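Local coordinates for protein flavin-containing monooxygenase (PDB 6WPU) that binds FAD and probably uses it with molecular oxygen to oxidise the sulfur of S-allyl-L-cysteine in garlic, at residues Thr91-Arg95 against Glu96-Phe100; Glu122-Asp125 against Tyr126-Phe130. One frame throughout, in Å; residues are numbered along the deposited sequence.

Contact 1: Thr91-Arg95 against Glu96-Phe100; sequences TNLPR and EVMGF. With FAD (flavin-adenine dinucleotide), chain B.
T91 and M98 meet at the pyrimidine edge of the flavin, in a loop that turns into the short helix 95-98 of this flavin monooxygenase. The methyl CG2 of T91 touches the thioether, 3.6 Å from M98 SD. That sulfur also takes a weak hydrogen bond from FAD N3 at 3.4 Å. The M98 chain bends at its last torsion (chi3 58°), which brings CE to 3.3 Å from FAD O2. The neighbouring carbonyl is held by the backbone: N92 N donates to FAD O4 at 2.8 Å. Loop and helix thus line O4, N3 and O2, with polar bonds at the first two and a methyl at the third. Behind M98, L93 CB packs 3.7 Å from M98 CG. P94 is the N-cap residue; its O takes weak hydrogen bonds from V97 N and M98 N. Its ring meets V97, CG to CG2. The R95 guanidinium is buried: it bonds D113 O, R115 O and F105 O, meets the F105 ring as a cation-pi pair and forms a salt bridge with E122. E96 pairs with R116. Helix 416-431 covers L93, P94 and V97. T91 OG1 braces the loop from within, donating to L93 O over 2.6 Å.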
ATOM      1  N   THR A  91      10.926   6.863  -4.164  1.00 40.92           N
ATOM      2  CA  THR A  91      10.365   6.536  -2.856  1.00 40.46           C
ATOM      3  C   THR A  91      10.047   7.822  -2.098  1.00 42.10           C
ATOM      4  O   THR A  91      10.720   8.844  -2.260  1.00 36.13           O
ATOM      5  CB  THR A  91      11.326   5.648  -2.034  1.00 40.29           C
ATOM      6  OG1 THR A  91      12.495   6.384  -1.623  1.00 36.69           O
ATOM      7  CG2 THR A  91      11.761   4.433  -2.833  1.00 35.80           C
ATOM      8  N   ASN A  92       8.985   7.788  -1.292  1.00 43.92           N
ATOM      9  CA  ASN A  92       8.680   8.918  -0.416  1.00 41.29           C
ATOM     10  C   ASN A  92       9.225   8.709   0.986  1.00 41.87           C
ATOM     11  O   ASN A  92       8.917   9.489   1.888  1.00 44.50           O
ATOM     12  CB  ASN A  92       7.170   9.195  -0.368  1.00 36.65           C
ATOM     13  CG  ASN A  92       6.363   8.006   0.101  1.00 42.40           C
ATOM     14  OD1 ASN A  92       6.868   7.113   0.778  1.00 42.42           O
ATOM     15  ND2 ASN A  92       5.099   7.976  -0.277  1.00 47.47           N
ATOM     16  N   LEU A  93      10.018   7.657   1.186  1.00 43.13           N
ATOM     17  CA  LEU A  93      10.729   7.365   2.419  1.00 42.89           C
ATOM     18  C   LEU A  93      12.194   7.138   2.078  1.00 39.35           C
ATOM     19  O   LEU A  93      12.500   6.610   1.000  1.00 39.44           O
ATOM     20  CB  LEU A  93      10.153   6.116   3.103  1.00 40.49           C
ATOM     21  CG  LEU A  93       8.699   6.168   3.571  1.00 36.26           C
ATOM     22  CD1 LEU A  93       8.260   4.772   3.986  1.00 36.53           C
ATOM     23  CD2 LEU A  93       8.566   7.153   4.734  1.00 39.34           C
ATOM     24  N   PRO A  94      13.117   7.558   2.939  1.00 37.53           N
ATOM     25  CA  PRO A  94      14.532   7.256   2.696  1.00 45.40           C
ATOM     26  C   PRO A  94      14.751   5.757   2.756  1.00 47.75           C
ATOM     27  O   PRO A  94      14.052   5.035   3.472  1.00 43.63           O
ATOM     28  CB  PRO A  94      15.255   7.980   3.834  1.00 44.12           C
ATOM     29  CG  PRO A  94      14.244   8.049   4.924  1.00 45.42           C
ATOM     30  CD  PRO A  94      12.892   8.139   4.274  1.00 41.49           C
ATOM     31  N   ARG A  95      15.704   5.281   1.953  1.00 45.01           N
ATOM     32  CA  ARG A  95      15.803   3.842   1.747  1.00 39.46           C
ATOM     33  C   ARG A  95      16.178   3.108   3.036  1.00 42.74           C
ATOM     34  O   ARG A  95      15.793   1.946   3.207  1.00 43.59           O
ATOM     35  CB  ARG A  95      16.794   3.538   0.618  1.00 41.91           C
ATOM     36  CG  ARG A  95      18.236   3.961   0.896  1.00 45.38           C
ATOM     37  CD  ARG A  95      19.077   3.936  -0.383  1.00 46.73           C
ATOM     38  NE  ARG A  95      19.239   2.590  -0.938  1.00 44.29           N
ATOM     39  CZ  ARG A  95      19.501   2.325  -2.219  1.00 48.72           C
ATOM     40  NH1 ARG A  95      19.601   3.313  -3.104  1.00 43.68           N
ATOM     41  NH2 ARG A  95      19.648   1.064  -2.624  1.00 47.57           N
ATOM     42  N   GLU A  96      16.900   3.763   3.961  1.00 45.67           N
ATOM     43  CA  GLU A  96      17.242   3.106   5.223  1.00 46.50           C
ATOM     44  C   GLU A  96      15.990   2.733   6.005  1.00 50.01           C
ATOM     45  O   GLU A  96      15.940   1.677   6.648  1.00 48.52           O
ATOM     46  CB  GLU A  96      18.149   3.993   6.086  1.00 45.34           C
ATOM     47  CG  GLU A  96      19.502   4.368   5.472  1.00 44.94           C
ATOM     48  CD  GLU A  96      19.422   5.633   4.611  1.00 58.89           C
ATOM     49  OE1 GLU A  96      18.359   6.297   4.607  1.00 49.13           O
ATOM     50  OE2 GLU A  96      20.426   5.959   3.940  1.00 61.27           O
ATOM     51  N   VAL A  97      14.967   3.590   5.955  1.00 46.84           N
ATOM     52  CA  VAL A  97      13.730   3.368   6.703  1.00 43.73           C
ATOM     53  C   VAL A  97      12.926   2.218   6.106  1.00 43.30           C
ATOM     54  O   VAL A  97      12.264   1.473   6.839  1.00 48.49           O
ATOM     55  CB  VAL A  97      12.920   4.684   6.744  1.00 47.21           C
ATOM     56  CG1 VAL A  97      11.415   4.434   6.828  1.00 50.55           C
ATOM     57  CG2 VAL A  97      13.364   5.526   7.894  1.00 50.28           C
ATOM     58  N   MET A  98      12.991   2.036   4.785  1.00 40.86           N
ATOM     59  CA  MET A  98      12.092   1.129   4.076  1.00 40.02           C
ATOM     60  C   MET A  98      12.453  -0.348   4.191  1.00 37.50           C
ATOM     61  O   MET A  98      11.578  -1.194   3.983  1.00 36.86           O
ATOM     62  CB  MET A  98      12.063   1.475   2.594  1.00 39.44           C
ATOM     63  CG  MET A  98      11.308   2.720   2.253  1.00 41.16           C
ATOM     64  SD  MET A  98      11.450   3.038   0.486  1.00 40.09           S
ATOM     65  CE  MET A  98      10.773   1.555  -0.250  1.00 34.67           C
ATOM     66  N   GLY A  99      13.710  -0.683   4.465  1.00 36.31           N
ATOM     67  CA  GLY A  99      14.145  -2.065   4.331  1.00 45.74           C
ATOM     68  C   GLY A  99      13.583  -2.989   5.400  1.00 41.48           C
ATOM     69  O   GLY A  99      13.293  -2.591   6.524  1.00 40.99           O
ATOM     70  N   PHE A 100      13.421  -4.258   5.027  1.00 43.02           N
ATOM     71  CA  PHE A 100      13.176  -5.301   6.016  1.00 44.74           C
ATOM     72  C   PHE A 100      14.203  -5.245   7.146  1.00 43.02           C
ATOM     73  O   PHE A 100      15.367  -4.875   6.951  1.00 44.67           O
ATOM     74  CB  PHE A 100      13.197  -6.671   5.347  1.00 38.05           C
ATOM     75  CG  PHE A 100      12.054  -6.886   4.384  1.00 35.16           C
ATOM     76  CD1 PHE A 100      10.762  -6.997   4.852  1.00 30.29           C
ATOM     77  CD2 PHE A 100      12.283  -6.988   3.020  1.00 32.73           C
ATOM     78  CE1 PHE A 100       9.716  -7.195   3.986  1.00 30.98           C
ATOM     79  CE2 PHE A 100      11.248  -7.190   2.142  1.00 35.33           C
ATOM     80  CZ  PHE A 100       9.950  -7.288   2.618  1.00 34.23           C
TER
HETATM   81  PA  FAD B 501       1.281  -5.386  -3.722  1.00 31.96           P
HETATM   82  O1A FAD B 501       2.609  -4.721  -4.088  1.00 27.94           O
HETATM   83  O2A FAD B 501       0.042  -4.936  -4.315  1.00 25.37           O
HETATM   84  O5B FAD B 501       1.255  -6.857  -4.078  1.00 34.12           O
HETATM   85  C5B FAD B 501       0.137  -7.736  -4.077  1.00 31.17           C
HETATM   86  C4B FAD B 501       0.392  -8.949  -4.999  1.00 31.74           C
HETATM   87  O4B FAD B 501      -0.618  -9.918  -4.960  1.00 30.96           O
HETATM   88  C3B FAD B 501       0.576  -8.558  -6.441  1.00 34.37           C
HETATM   89  O3B FAD B 501       1.747  -9.099  -6.958  1.00 34.74           O
HETATM   90  C2B FAD B 501      -0.605  -9.134  -7.139  1.00 35.74           C
HETATM   91  O2B FAD B 501      -0.346  -9.500  -8.447  1.00 32.34           O
HETATM   92  C1B FAD B 501      -0.895 -10.325  -6.272  1.00 31.34           C
HETATM   93  N9A FAD B 501      -2.272 -10.764  -6.317  1.00 32.86           N
HETATM   94  C8A FAD B 501      -3.387  -9.947  -6.172  1.00 35.37           C
HETATM   95  N7A FAD B 501      -4.502 -10.682  -6.270  1.00 33.29           N
HETATM   96  C5A FAD B 501      -4.161 -12.016  -6.508  1.00 35.91           C
HETATM   97  C6A FAD B 501      -4.883 -13.192  -6.703  1.00 30.52           C
HETATM   98  N6A FAD B 501      -6.327 -13.200  -6.676  1.00 29.53           N
HETATM   99  N1A FAD B 501      -4.229 -14.352  -6.893  1.00 33.72           N
HETATM  100  C2A FAD B 501      -2.872 -14.405  -6.933  1.00 30.90           C
HETATM  101  N3A FAD B 501      -2.126 -13.290  -6.755  1.00 29.23           N
HETATM  102  C4A FAD B 501      -2.736 -12.091  -6.543  1.00 31.42           C
HETATM  103  N1  FAD B 501       6.041   1.959   0.345  1.00 31.60           N
HETATM  104  C2  FAD B 501       7.409   2.263   0.675  1.00 35.09           C
HETATM  105  O2  FAD B 501       8.063   1.533   1.605  1.00 44.49           O
HETATM  106  N3  FAD B 501       8.035   3.361   0.130  1.00 42.76           N
HETATM  107  C4  FAD B 501       7.386   4.139  -0.806  1.00 35.31           C
HETATM  108  O4  FAD B 501       7.981   5.218  -1.373  1.00 40.92           O
HETATM  109  C4X FAD B 501       6.076   3.730  -1.350  1.00 39.36           C
HETATM  110  N5  FAD B 501       5.541   4.378  -2.456  1.00 37.80           N
HETATM  111  C5X FAD B 501       4.325   3.945  -2.974  1.00 38.63           C
HETATM  112  C6  FAD B 501       3.777   4.609  -4.081  1.00 35.07           C
HETATM  113  C7  FAD B 501       2.569   4.165  -4.606  1.00 38.98           C
HETATM  114  C7M FAD B 501       1.985   4.891  -5.789  1.00 35.51           C
HETATM  115  C8  FAD B 501       1.903   3.080  -4.039  1.00 40.64           C
HETATM  116  C8M FAD B 501       0.597   2.589  -4.575  1.00 38.15           C
HETATM  117  C9  FAD B 501       2.445   2.420  -2.931  1.00 34.96           C
HETATM  118  C9A FAD B 501       3.652   2.850  -2.399  1.00 35.51           C
HETATM  119  N10 FAD B 501       4.217   2.160  -1.272  1.00 33.75           N
HETATM  120  C10 FAD B 501       5.440   2.589  -0.740  1.00 31.05           C
HETATM  121  C1' FAD B 501       3.491   1.044  -0.644  1.00 38.84           C
HETATM  122  C2' FAD B 501       3.516  -0.323  -1.295  1.00 42.88           C
HETATM  123  O2' FAD B 501       2.227  -0.754  -1.446  1.00 56.56           O
HETATM  124  C3' FAD B 501       4.206  -1.229  -0.301  1.00 44.39           C
HETATM  125  O3' FAD B 501       5.518  -0.824  -0.381  1.00 53.07           O
HETATM  126  C4' FAD B 501       4.136  -2.721  -0.605  1.00 43.47           C
HETATM  127  O4' FAD B 501       4.491  -2.892  -1.927  1.00 43.29           O
HETATM  128  C5' FAD B 501       2.808  -3.422  -0.299  1.00 39.46           C
HETATM  129  O5' FAD B 501       2.929  -4.622  -1.007  1.00 39.25           O
HETATM  130  P   FAD B 501       1.923  -5.843  -1.098  1.00 32.72           P
HETATM  131  O1P FAD B 501       2.685  -7.214  -1.255  1.00 35.17           O
HETATM  132  O2P FAD B 501       0.952  -5.652   0.134  1.00 29.17           O
HETATM  133  O3P FAD B 501       0.884  -5.347  -2.272  1.00 31.39           O

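Contact 2: Glu122-Asp125 against Tyr126-Phe130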
ATOM      1  N   GLU A 122      14.853   0.631  -8.307  1.00 44.25           N
ATOM      2  CA  GLU A 122      15.768   0.213  -7.257  1.00 45.14           C
ATOM      3  C   GLU A 122      15.037  -0.577  -6.179  1.00 44.04           C
ATOM      4  O   GLU A 122      15.609  -1.501  -5.596  1.00 39.04           O
ATOM      5  CB  GLU A 122      16.468   1.439  -6.666  1.00 45.45           C
ATOM      6  CG  GLU A 122      17.544   1.147  -5.625  1.00 52.85           C
ATOM      7  CD  GLU A 122      18.879   0.660  -6.213  1.00 52.25           C
ATOM      8  OE1 GLU A 122      19.779   0.325  -5.408  1.00 54.10           O
ATOM      9  OE2 GLU A 122      19.038   0.613  -7.454  1.00 53.73           O
ATOM     10  N   VAL A 123      13.775  -0.245  -5.912  1.00 39.42           N
ATOM     11  CA  VAL A 123      13.022  -0.999  -4.919  1.00 36.45           C
ATOM     12  C   VAL A 123      12.704  -2.389  -5.452  1.00 40.82           C
ATOM     13  O   VAL A 123      12.822  -3.393  -4.731  1.00 33.20           O
ATOM     14  CB  VAL A 123      11.746  -0.240  -4.523  1.00 35.12           C
ATOM     15  CG1 VAL A 123      10.980  -1.004  -3.456  1.00 34.93           C
ATOM     16  CG2 VAL A 123      12.087   1.149  -4.058  1.00 35.50           C
ATOM     17  N   LEU A 124      12.315  -2.470  -6.729  1.00 37.16           N
ATOM     18  CA  LEU A 124      12.036  -3.767  -7.327  1.00 36.70           C
ATOM     19  C   LEU A 124      13.269  -4.663  -7.295  1.00 39.79           C
ATOM     20  O   LEU A 124      13.173  -5.851  -6.961  1.00 37.53           O
ATOM     21  CB  LEU A 124      11.534  -3.601  -8.760  1.00 34.19           C
ATOM     22  CG  LEU A 124      11.209  -4.921  -9.477  1.00 37.04           C
ATOM     23  CD1 LEU A 124      10.028  -5.592  -8.802  1.00 34.56           C
ATOM     24  CD2 LEU A 124      10.927  -4.695 -10.961  1.00 32.32           C
ATOM     25  N   ASP A 125      14.434  -4.110  -7.638  1.00 39.05           N
ATOM     26  CA  ASP A 125      15.657  -4.897  -7.591  1.00 41.60           C
ATOM     27  C   ASP A 125      15.920  -5.392  -6.174  1.00 43.40           C
ATOM     28  O   ASP A 125      16.349  -6.533  -5.973  1.00 40.26           O
ATOM     29  CB  ASP A 125      16.833  -4.065  -8.112  1.00 51.39           C
ATOM     30  CG  ASP A 125      18.132  -4.870  -8.205  1.00 76.97           C
ATOM     31  OD1 ASP A 125      18.149  -5.917  -8.895  1.00 86.06           O
ATOM     32  OD2 ASP A 125      19.142  -4.452  -7.592  1.00 86.54           O
ATOM     33  N   TYR A 126      15.632  -4.554  -5.178  1.00 42.71           N
ATOM     34  CA  TYR A 126      15.777  -4.960  -3.786  1.00 39.51           C
ATOM     35  C   TYR A 126      14.876  -6.150  -3.463  1.00 41.22           C
ATOM     36  O   TYR A 126      15.323  -7.133  -2.863  1.00 38.60           O
ATOM     37  CB  TYR A 126      15.475  -3.762  -2.884  1.00 38.62           C
ATOM     38  CG  TYR A 126      15.357  -4.064  -1.409  1.00 40.07           C
ATOM     39  CD1 TYR A 126      16.487  -4.227  -0.611  1.00 38.56           C
ATOM     40  CD2 TYR A 126      14.110  -4.164  -0.805  1.00 38.36           C
ATOM     41  CE1 TYR A 126      16.371  -4.493   0.748  1.00 36.98           C
ATOM     42  CE2 TYR A 126      13.987  -4.425   0.543  1.00 39.21           C
ATOM     43  CZ  TYR A 126      15.118  -4.588   1.315  1.00 39.53           C
ATOM     44  OH  TYR A 126      14.976  -4.855   2.654  1.00 42.14           O
ATOM     45  N   LEU A 127      13.603  -6.094  -3.880  1.00 40.59           N
ATOM     46  CA  LEU A 127      12.701  -7.215  -3.620  1.00 38.77           C
ATOM     47  C   LEU A 127      13.152  -8.472  -4.357  1.00 46.00           C
ATOM     48  O   LEU A 127      13.010  -9.586  -3.838  1.00 44.16           O
ATOM     49  CB  LEU A 127      11.269  -6.855  -4.010  1.00 35.33           C
ATOM     50  CG  LEU A 127      10.634  -5.699  -3.231  1.00 37.68           C
ATOM     51  CD1 LEU A 127       9.228  -5.404  -3.772  1.00 31.12           C
ATOM     52  CD2 LEU A 127      10.598  -6.018  -1.753  1.00 33.34           C
ATOM     53  N   GLU A 128      13.702  -8.317  -5.564  1.00 46.39           N
ATOM     54  CA  GLU A 128      14.188  -9.483  -6.296  1.00 42.66           C
ATOM     55  C   GLU A 128      15.406 -10.090  -5.614  1.00 40.15           C
ATOM     56  O   GLU A 128      15.512 -11.318  -5.511  1.00 40.19           O
ATOM     57  CB  GLU A 128      14.498  -9.107  -7.745  1.00 43.41           C
ATOM     58  CG  GLU A 128      13.237  -8.834  -8.577  1.00 44.37           C
ATOM     59  CD  GLU A 128      13.530  -8.134  -9.902  1.00 51.35           C
ATOM     60  OE1 GLU A 128      14.700  -7.748 -10.128  1.00 55.14           O
ATOM     61  OE2 GLU A 128      12.585  -7.962 -10.711  1.00 52.46           O
ATOM     62  N   ARG A 129      16.332  -9.246  -5.140  1.00 39.54           N
ATOM     63  CA  ARG A 129      17.461  -9.749  -4.366  1.00 43.40           C
ATOM     64  C   ARG A 129      16.975 -10.456  -3.104  1.00 43.13           C
ATOM     65  O   ARG A 129      17.467 -11.536  -2.756  1.00 47.22           O
ATOM     66  CB  ARG A 129      18.418  -8.606  -4.006  1.00 46.49           C
ATOM     67  CG  ARG A 129      19.181  -7.983  -5.176  1.00 51.48           C
ATOM     68  CD  ARG A 129      20.362  -7.111  -4.703  1.00 58.76           C
ATOM     69  NE  ARG A 129      19.955  -5.776  -4.271  1.00 70.10           N
ATOM     70  CZ  ARG A 129      20.072  -5.297  -3.028  1.00 76.88           C
ATOM     71  NH1 ARG A 129      19.668  -4.052  -2.761  1.00 77.11           N
ATOM     72  NH2 ARG A 129      20.593  -6.042  -2.054  1.00 68.81           N
ATOM     73  N   PHE A 130      16.008  -9.852  -2.409  1.00 41.31           N
ATOM     74  CA  PHE A 130      15.379 -10.487  -1.260  1.00 37.06           C
ATOM     75  C   PHE A 130      14.840 -11.863  -1.630  1.00 38.14           C
ATOM     76  O   PHE A 130      15.151 -12.857  -0.969  1.00 38.51           O
ATOM     77  CB  PHE A 130      14.251  -9.589  -0.723  1.00 31.10           C
ATOM     78  CG  PHE A 130      13.506 -10.174   0.453  1.00 38.35           C
ATOM     79  CD1 PHE A 130      12.494 -11.114   0.263  1.00 33.17           C
ATOM     80  CD2 PHE A 130      13.817  -9.783   1.748  1.00 37.08           C
ATOM     81  CE1 PHE A 130      11.808 -11.655   1.340  1.00 40.33           C
ATOM     82  CE2 PHE A 130      13.134 -10.324   2.837  1.00 40.53           C
ATOM     83  CZ  PHE A 130      12.130 -11.260   2.633  1.00 39.45           C
TER
HETATM   84  O   HOH W   1      18.650  -2.372  -5.074  1.00 50.52           O
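The amides of Y126 to R129 donate to the carbonyls of E122 to D125 through the middle of helix 120-133, with R129 N 2.8 Å from D125 O. This is regular alpha-helix, with side chains meeting one turn apart. The E128 chain has CG anti to the carbonyl carbon (chi1 -71°) and runs extended, laying its carboxylate over L124, with E128 OE2 3.6 Å from L124 CG. With an alanine at E128 that carboxylate is gone, and the flank of L124 at CG and CD2 would probably be left without this cover. The D125 carboxylate stands nearly perpendicular (86°) to that of E128. D125 OD1 lies 4.1 Å from E128 OE1, which may disfavour two full charges here, although R129 and K108 would partly offset this at D125. D125 OD2 makes a long salt bridge to R129 NE at 3.7 Å, at the guanidinium edge near its plane; K108 is a second, weak partner. V123, Y126 and L127 pack on F344 of helix 343-358, and F130 on helix 32-43 of the dinucleotide-binding fold. Y126 OH bonds Y103 O. R129 NH1 donates to a water, 3.0 Å from its oxygen, within reach of E122 O and E122 OE1.

From the N terminus the chain first forms strand 24-28, helix 32-43 and strand 47-52, then reaches contact 1 and afterwards contact 2. The two are local and in series, so neither encloses the other and neither closes a long loop. Their centres lie 12 Å apart, and they touch directly. R95 NH2 forms a salt bridge with E122 OE1 at 2.9 Å, and F100 N probably hydrogen-bonds Y126 OH, also at 2.9 Å. The rings of F100 and F130 also meet, F100 CD2 to F130 CD2 at 3.4 Å. The flavin-edge loop and helix 95-98 are thereby tied to helix 120-133, which in turn rests on helices 32-43 and 343-358.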